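Local atomic coordinates of jasmonate-induced oxygenase 2 (Arabidopsis thaliana, PDB entry 6LSV), a protein that oxidises the plant stress hormone jasmonate to 12-hydroxyjasmonate, using iron, 2-oxoglutarate and molecular oxygen and forming succinate and carbon dioxide. Residues R9-A14 and D134-Y138; A42-P46 and I254-P258; M65-S69 and V182-N186. All coordinates share one frame; numbering follows the deposited sequence.

Contact 1 of 3, residues R9-A14 and D134-Y138; sequences RVQSLA and DWSDY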
loop_
_atom_site.group_PDB
_atom_site.type_symbol
_atom_site.label_atom_id
_atom_site.label_comp_id
_atom_site.label_asym_id
_atom_site.label_seq_id
_atom_site.Cartn_x
_atom_site.Cartn_y
_atom_site.Cartn_z
ATOM N N ARG A 9 -11.978 -14.845 9.404
ATOM C CA ARG A 9 -10.554 -14.541 9.484
ATOM C C ARG A 9 -9.772 -15.604 8.724
ATOM O O ARG A 9 -9.827 -16.788 9.071
ATOM C CB ARG A 9 -10.099 -14.466 10.937
ATOM C CG ARG A 9 -10.912 -13.502 11.779
ATOM C CD ARG A 9 -10.881 -12.095 11.209
ATOM N NE ARG A 9 -11.664 -11.175 12.027
ATOM C CZ ARG A 9 -11.817 -9.879 11.766
ATOM N NH1 ARG A 9 -11.237 -9.341 10.702
ATOM N NH2 ARG A 9 -12.553 -9.123 12.568
ATOM N N VAL A 10 -9.046 -15.182 7.684
ATOM C CA VAL A 10 -8.328 -16.126 6.831
ATOM C C VAL A 10 -7.385 -16.995 7.651
ATOM O O VAL A 10 -7.137 -18.157 7.304
ATOM C CB VAL A 10 -7.583 -15.364 5.715
ATOM C CG1 VAL A 10 -7.017 -16.329 4.697
ATOM C CG2 VAL A 10 -8.521 -14.380 5.039
ATOM N N GLN A 11 -6.867 -16.464 8.761
ATOM C CA GLN A 11 -6.040 -17.275 9.646
ATOM C C GLN A 11 -6.815 -18.468 10.191
ATOM O O GLN A 11 -6.250 -19.554 10.371
ATOM C CB GLN A 11 -5.500 -16.420 10.791
ATOM C CG GLN A 11 -4.475 -17.135 11.645
ATOM C CD GLN A 11 -4.191 -16.416 12.945
ATOM O OE1 GLN A 11 -4.736 -15.341 13.208
ATOM N NE2 GLN A 11 -3.334 -17.006 13.769
ATOM N N SER A 12 -8.112 -18.288 10.462
ATOM C CA SER A 12 -8.925 -19.394 10.960
ATOM C C SER A 12 -9.017 -20.510 9.932
ATOM O O SER A 12 -9.014 -21.694 10.286
ATOM C CB SER A 12 -10.327 -18.907 11.328
ATOM O OG SER A 12 -10.283 -17.842 12.259
ATOM N N LEU A 13 -9.107 -20.149 8.652
ATOM C CA LEU A 13 -9.173 -21.159 7.602
ATOM C C LEU A 13 -7.856 -21.918 7.490
ATOM O O LEU A 13 -7.842 -23.151 7.412
ATOM C CB LEU A 13 -9.546 -20.504 6.271
ATOM C CG LEU A 13 -10.724 -19.527 6.331
ATOM C CD1 LEU A 13 -10.832 -18.712 5.051
ATOM C CD2 LEU A 13 -12.016 -20.281 6.599
ATOM N N ALA A 14 -6.734 -21.195 7.500
ATOM C CA ALA A 14 -5.436 -21.853 7.400
ATOM C C ALA A 14 -5.135 -22.699 8.631
ATOM O O ALA A 14 -4.362 -23.658 8.544
ATOM C CB ALA A 14 -4.334 -20.815 7.189
ATOM N N ASP A 134 -9.995 -12.131 -0.640
ATOM C CA ASP A 134 -8.563 -12.350 -0.753
ATOM C C ASP A 134 -8.053 -13.164 0.431
ATOM O O ASP A 134 -8.626 -13.136 1.525
ATOM C CB ASP A 134 -7.819 -11.019 -0.841
ATOM C CG ASP A 134 -8.076 -10.295 -2.150
ATOM O OD1 ASP A 134 -8.532 -10.948 -3.114
ATOM O OD2 ASP A 134 -7.829 -9.072 -2.212
ATOM N N TRP A 135 -6.963 -13.894 0.198
ATOM C CA TRP A 135 -6.398 -14.784 1.212
ATOM C C TRP A 135 -5.427 -14.007 2.100
ATOM O O TRP A 135 -4.214 -14.224 2.098
ATOM C CB TRP A 135 -5.715 -15.977 0.556
ATOM C CG TRP A 135 -5.515 -17.127 1.501
ATOM C CD1 TRP A 135 -4.365 -17.463 2.155
ATOM C CD2 TRP A 135 -6.499 -18.087 1.902
ATOM N NE1 TRP A 135 -4.572 -18.575 2.936
ATOM C CE2 TRP A 135 -5.874 -18.976 2.800
ATOM C CE3 TRP A 135 -7.848 -18.278 1.592
ATOM C CZ2 TRP A 135 -6.552 -20.042 3.387
ATOM C CZ3 TRP A 135 -8.520 -19.337 2.176
ATOM C CH2 TRP A 135 -7.872 -20.206 3.061
ATOM N N SER A 136 -5.990 -13.088 2.880
ATOM C CA SER A 136 -5.161 -12.307 3.785
ATOM C C SER A 136 -6.019 -11.688 4.873
ATOM O O SER A 136 -7.196 -11.377 4.661
ATOM C CB SER A 136 -4.399 -11.198 3.049
ATOM O OG SER A 136 -5.231 -10.541 2.110
ATOM N N ASP A 137 -5.408 -11.524 6.041
ATOM C CA ASP A 137 -5.887 -10.649 7.096
ATOM C C ASP A 137 -4.981 -9.427 7.142
ATOM O O ASP A 137 -3.867 -9.440 6.609
ATOM C CB ASP A 137 -5.889 -11.361 8.453
ATOM C CG ASP A 137 -6.752 -12.612 8.456
ATOM O OD1 ASP A 137 -7.776 -12.636 7.744
ATOM O OD2 ASP A 137 -6.399 -13.575 9.169
ATOM N N TYR A 138 -5.456 -8.362 7.779
ATOM C CA TYR A 138 -4.671 -7.139 7.809
ATOM C C TYR A 138 -5.032 -6.327 9.043
ATOM O O TYR A 138 -6.049 -6.565 9.699
ATOM C CB TYR A 138 -4.882 -6.310 6.535
ATOM C CG TYR A 138 -6.270 -5.724 6.415
ATOM C CD1 TYR A 138 -6.561 -4.471 6.937
ATOM C CD2 TYR A 138 -7.290 -6.426 5.780
ATOM C CE1 TYR A 138 -7.827 -3.933 6.834
ATOM C CE2 TYR A 138 -8.562 -5.896 5.671
ATOM C CZ TYR A 138 -8.826 -4.648 6.202
ATOM O OH TYR A 138 -10.091 -4.106 6.105
#
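The indole of Trp135 takes Val10 on one face: methyl CG1 stands over the five-membered ring, 3.4 Å from its centroid and only 14° off the ring normal, a CH-pi contact. With chi1 at -171°, CG1 stands anti to the backbone N of Val10, which puts it over the ring. Leu13 comes to the six-membered part of the indole at a slant, its CB 3.6 Å from Trp135 CH2, while Trp135 NE1 is tied to Lys214 O.

The second flat group, the carboxylate of Asp137, closes the start of the helix with both oxygens. OD1 receives Val10 N at 2.8 Å through its syn lone pair; OD2 takes Gln11 N at 3.0 Å, also on the syn side but 22° out of the carboxylate plane. Arg9 occupies the N-cap, so the paired bonds reach the first two N-H groups beyond it, and the negative charge at this helix end is probably favourable. A further bond from Ser123 OG also reaches OD1, and Arg9 turns its guanidinium to Glu109. The contact thus fastens the short helix 10-15 to the beginning of strand 137-144, whose backbone pairs with strand 204-212 through Asp137 and Tyr211 and with strand 120-122 through Tyr138 and Gly122.

Contact 2 of 3, residues A42-P46 and I254-P258; sequences ATNIP and ITVKP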
loop_
_atom_site.group_PDB
_atom_site.type_symbol
_atom_site.label_atom_id
_atom_site.label_comp_id
_atom_site.label_asym_id
_atom_site.label_seq_id
_atom_site.Cartn_x
_atom_site.Cartn_y
_atom_site.Cartn_z
ATOM N N ALA A 42 11.508 -14.914 -9.159
ATOM C CA ALA A 42 11.450 -13.536 -8.683
ATOM C C ALA A 42 12.547 -12.690 -9.322
ATOM O O ALA A 42 13.731 -13.005 -9.201
ATOM C CB ALA A 42 11.564 -13.494 -7.172
ATOM N N THR A 43 12.152 -11.609 -9.989
ATOM C CA THR A 43 13.089 -10.783 -10.733
ATOM C C THR A 43 13.614 -9.639 -9.875
ATOM O O THR A 43 12.936 -9.153 -8.965
ATOM C CB THR A 43 12.429 -10.222 -11.991
ATOM O OG1 THR A 43 11.513 -9.185 -11.619
ATOM C CG2 THR A 43 11.673 -11.321 -12.734
ATOM N N ASN A 44 14.837 -9.207 -10.180
ATOM C CA ASN A 44 15.488 -8.142 -9.430
ATOM C C ASN A 44 14.970 -6.774 -9.854
ATOM O O ASN A 44 14.732 -6.519 -11.038
ATOM C CB ASN A 44 17.003 -8.189 -9.630
ATOM C CG ASN A 44 17.578 -9.567 -9.419
ATOM O OD1 ASN A 44 17.929 -9.948 -8.303
ATOM N ND2 ASN A 44 17.691 -10.323 -10.495
ATOM N N ILE A 45 14.813 -5.892 -8.877
ATOM C CA ILE A 45 14.412 -4.506 -9.096
ATOM C C ILE A 45 15.639 -3.632 -8.868
ATOM O O ILE A 45 16.224 -3.676 -7.777
ATOM C CB ILE A 45 13.261 -4.093 -8.165
ATOM C CG1 ILE A 45 12.125 -5.119 -8.226
ATOM C CG2 ILE A 45 12.761 -2.698 -8.521
ATOM C CD1 ILE A 45 11.694 -5.485 -9.631
ATOM N N PRO A 46 16.068 -2.839 -9.850
ATOM C CA PRO A 46 17.271 -2.018 -9.661
ATOM C C PRO A 46 17.108 -1.065 -8.486
ATOM O O PRO A 46 16.064 -0.432 -8.314
ATOM C CB PRO A 46 17.403 -1.265 -10.991
ATOM C CG PRO A 46 16.622 -2.087 -11.979
ATOM C CD PRO A 46 15.490 -2.682 -11.196
ATOM N N ILE A 254 4.797 -9.715 -12.722
ATOM C CA ILE A 254 6.207 -9.949 -12.439
ATOM C C ILE A 254 6.394 -10.028 -10.932
ATOM O O ILE A 254 6.010 -9.106 -10.206
ATOM C CB ILE A 254 7.087 -8.840 -13.044
ATOM C CG1 ILE A 254 6.830 -8.727 -14.546
ATOM C CG2 ILE A 254 8.552 -9.108 -12.770
ATOM C CD1 ILE A 254 7.073 -7.345 -15.105
ATOM N N THR A 255 6.990 -11.123 -10.466
ATOM C CA THR A 255 7.227 -11.313 -9.041
ATOM C C THR A 255 8.498 -10.586 -8.618
ATOM O O THR A 255 9.545 -10.722 -9.258
ATOM C CB THR A 255 7.333 -12.801 -8.711
ATOM O OG1 THR A 255 6.210 -13.495 -9.269
ATOM C CG2 THR A 255 7.363 -13.013 -7.208
ATOM N N VAL A 256 8.405 -9.828 -7.530
ATOM C CA VAL A 256 9.470 -8.939 -7.079
ATOM C C VAL A 256 10.303 -9.658 -6.026
ATOM O O VAL A 256 9.774 -10.094 -4.997
ATOM C CB VAL A 256 8.895 -7.629 -6.520
ATOM C CG1 VAL A 256 9.952 -6.866 -5.740
ATOM C CG2 VAL A 256 8.328 -6.778 -7.646
ATOM N N LYS A 257 11.604 -9.775 -6.275
ATOM C CA LYS A 257 12.521 -10.291 -5.263
ATOM C C LYS A 257 12.930 -9.162 -4.327
ATOM O O LYS A 257 13.567 -8.202 -4.774
ATOM C CB LYS A 257 13.758 -10.908 -5.902
ATOM C CG LYS A 257 14.849 -11.226 -4.890
ATOM C CD LYS A 257 15.995 -12.036 -5.474
ATOM C CE LYS A 257 16.025 -11.993 -6.986
ATOM N NZ LYS A 257 17.385 -12.341 -7.491
ATOM N N PRO A 258 12.596 -9.229 -3.040
ATOM C CA PRO A 258 12.933 -8.121 -2.141
ATOM C C PRO A 258 14.427 -8.063 -1.871
ATOM O O PRO A 258 15.095 -9.088 -1.719
ATOM C CB PRO A 258 12.144 -8.449 -0.871
ATOM C CG PRO A 258 12.082 -9.937 -0.876
ATOM C CD PRO A 258 11.938 -10.335 -2.324
HETATM O O HOH W 1 15.093 -6.651 -6.020
#
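Lys257, Ala42 and Thr43 bury the most surface here, and the lysine does so with its CB and with the far end of its chain. Its CB lies against the methyl of Ala42, with the two CB atoms 3.6 Å apart. Beyond that the chain leaves with CG anti to the backbone N (chi1 169°), bends at chi3, and passes beside Asn44, both side chains pointing the same way. The ammonium group ends at the amide, where Lys257 NZ bonds to Asn44 OD1 at 2.6 Å; it approaches from above the carbonyl plane, not along a lone pair.

Thr43 supplies the backbone link. Thr43 N donates to Thr255 O at 2.8 Å, nearly in line with the C=O bond, and Lys257 N returns to Thr43 O at 3.1 Å in an almost straight bond (171° at the hydrogen). The hydroxyl of Thr43 adds a weak bond to the same Thr255 O, which therefore has two donors from one residue. The side chains of Thr43 and Ile254 cross at about a right angle, with Thr43 OG1 against Ile254 CG2.

Val256, which is buried, meets Ile45, CG1 to CG1 at 3.7 Å, and Ile45 also reaches Phe77 and Gln79 of strand 77-81. A water joins Ile45 N to Lys257 O. Thr43, bonded to both neighbours of Val256, shows the hydrogen-bond pattern of a parallel bridge, made once only, between segments whose directions differ by 82°. It attaches the segment leading into strand 47-49 to the margin of the small antiparallel sheet 253-255, 245-248 and 284-286, part of the double-stranded beta-helix (jelly-roll) fold of 2-oxoglutarate dioxygenases.

Contact 3 of 3, residues M65-S69 and V182-N186; sequences MARIS and VLSTN
Met65 O accepts the helical bond from Ser69 N at 3.1 Å, and the side-chain amide of Asn186 comes up against this same carbonyl from the other helix. As modelled, Asn186 OD1 is the nearer end of the amide, but it and Met65 O are both acceptors and form no hydrogen bond. Two acceptors so placed make the assignment of the amide oxygen and nitrogen doubtful. The amide is inserted between Met65, Ile68 and Ser69, with Asn186 CG 3.6 Å from Ser69 CB and with Ile68 CG2 lying against it. Ser69 turns its hydroxyl to Arg73 in a weak bond.

Alongside the amide the contact is apolar. Met65 bends at chi2 (74°), which carries its thioether across to the second helix; there the methyl CE meets Val182 CG1 at 3.7 Å and Thr185 CG2 at 3.9 Å. Val182 directs that same CG1 branch, anti to its own backbone N, into the angle between Met65 and Ile68, where Ile68 CD1 lies 3.9 Å away. One valine methyl is thus touched by two side chains a turn apart on helix 63-74.

The axes of 65-69 and 182-186 come within 10.0 Å and cross at -95°, so the helices meet over a small patch. Ile68 extends the packing to Ile48 of strand 47-49, and Asn186 to Tyr279. Away from the annotated sites, the arrangement is a nearly perpendicular helix pair that joins helix 63-74, in the N-terminal dioxygenase region, to the C-terminal part of the long helix 161-186, beside the jelly-roll core.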
loop_
_atom_site.group_PDB
_atom_site.type_symbol
_atom_site.label_atom_id
_atom_site.label_comp_id
_atom_site.label_asym_id
_atom_site.label_seq_id
_atom_site.Cartn_x
_atom_site.Cartn_y
_atom_site.Cartn_z
ATOM N N MET A 65 18.963 10.147 -10.933
ATOM C CA MET A 65 17.803 11.011 -11.102
ATOM C C MET A 65 17.068 10.673 -12.390
ATOM O O MET A 65 15.833 10.697 -12.435
ATOM C CB MET A 65 18.232 12.476 -11.089
ATOM C CG MET A 65 17.302 13.370 -10.302
ATOM S SD MET A 65 17.484 13.141 -8.529
ATOM C CE MET A 65 16.504 14.519 -7.935
ATOM N N ALA A 66 17.812 10.326 -13.440
ATOM C CA ALA A 66 17.171 9.843 -14.656
ATOM C C ALA A 66 16.530 8.479 -14.432
ATOM O O ALA A 66 15.447 8.204 -14.959
ATOM C CB ALA A 66 18.183 9.788 -15.799
ATOM N N ARG A 67 17.174 7.616 -13.641
ATOM C CA ARG A 67 16.628 6.283 -13.401
ATOM C C ARG A 67 15.374 6.348 -12.540
ATOM O O ARG A 67 14.377 5.675 -12.828
ATOM C CB ARG A 67 17.676 5.386 -12.746
ATOM C CG ARG A 67 18.851 5.045 -13.637
ATOM C CD ARG A 67 20.007 4.529 -12.802
ATOM N NE ARG A 67 19.545 3.639 -11.741
ATOM C CZ ARG A 67 20.072 2.447 -11.486
ATOM N NH1 ARG A 67 21.084 2.002 -12.219
ATOM N NH2 ARG A 67 19.591 1.698 -10.500
ATOM N N ILE A 68 15.413 7.146 -11.469
ATOM C CA ILE A 68 14.239 7.318 -10.616
ATOM C C ILE A 68 13.063 7.834 -11.435
ATOM O O ILE A 68 11.947 7.304 -11.364
ATOM C CB ILE A 68 14.560 8.272 -9.452
ATOM C CG1 ILE A 68 15.639 7.689 -8.540
ATOM C CG2 ILE A 68 13.302 8.588 -8.660
ATOM C CD1 ILE A 68 16.056 8.648 -7.451
ATOM N N SER A 69 13.297 8.886 -12.224
ATOM C CA SER A 69 12.232 9.432 -13.054
ATOM C C SER A 69 11.820 8.450 -14.141
ATOM O O SER A 69 10.637 8.385 -14.497
ATOM C CB SER A 69 12.671 10.757 -13.674
ATOM O OG SER A 69 12.024 10.966 -14.916
ATOM N N VAL A 182 12.574 14.515 -4.366
ATOM C CA VAL A 182 13.105 13.949 -5.603
ATOM C C VAL A 182 12.001 13.831 -6.650
ATOM O O VAL A 182 12.217 14.125 -7.832
ATOM C CB VAL A 182 13.782 12.595 -5.324
ATOM C CG1 VAL A 182 14.224 11.937 -6.627
ATOM C CG2 VAL A 182 14.970 12.778 -4.386
ATOM N N LEU A 183 10.803 13.409 -6.234
ATOM C CA LEU A 183 9.690 13.292 -7.172
ATOM C C LEU A 183 9.347 14.640 -7.794
ATOM O O LEU A 183 9.101 14.731 -9.003
ATOM C CB LEU A 183 8.467 12.704 -6.466
ATOM C CG LEU A 183 8.569 11.251 -5.998
ATOM C CD1 LEU A 183 7.255 10.795 -5.386
ATOM C CD2 LEU A 183 8.966 10.346 -7.149
ATOM N N SER A 184 9.329 15.697 -6.975
ATOM C CA SER A 184 9.043 17.040 -7.476
ATOM C C SER A 184 10.115 17.502 -8.455
ATOM O O SER A 184 9.811 17.969 -9.559
ATOM C CB SER A 184 8.962 18.036 -6.316
ATOM O OG SER A 184 7.922 17.723 -5.413
ATOM N N THR A 185 11.382 17.421 -8.041
ATOM C CA THR A 185 12.480 17.904 -8.866
ATOM C C THR A 185 12.506 17.197 -10.215
ATOM O O THR A 185 12.706 17.834 -11.255
ATOM C CB THR A 185 13.792 17.697 -8.117
ATOM O OG1 THR A 185 13.872 18.632 -7.037
ATOM C CG2 THR A 185 14.977 17.880 -9.040
ATOM N N ASN A 186 12.279 15.881 -10.221
ATOM C CA ASN A 186 12.312 15.134 -11.471
ATOM C C ASN A 186 11.258 15.610 -12.463
ATOM O O ASN A 186 11.382 15.333 -13.658
ATOM C CB ASN A 186 12.146 13.640 -11.190
ATOM C CG ASN A 186 13.473 12.937 -10.986
ATOM O OD1 ASN A 186 14.393 13.086 -11.788
ATOM N ND2 ASN A 186 13.583 12.175 -9.904
#

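How the contacts relate
Contacts 1 and 3 lie on opposite sides of the chain's centre, with their own centres 38 Å apart, yet strand 137-144 and helix 161-186 follow each other in the chain. Contact 2 is about 25 Å from contact 1 and 21 Å from contact 3, measured between centres, and it touches contact 3 through Pro46 CB and Arg67 NH2, 3.7 Å apart. Contacts 1 and 2 approach the active site: the side chain of Ser136 is about 3 Å from that of Tyr212, which binds 2-oxoglutarate, that of Asp134 about 7 Å from the bound jasmonic acid, and that of Val256 about 8 Å from 2-oxoglutarate and about 12 Å from the iron. Contact 3 lies away from these sites.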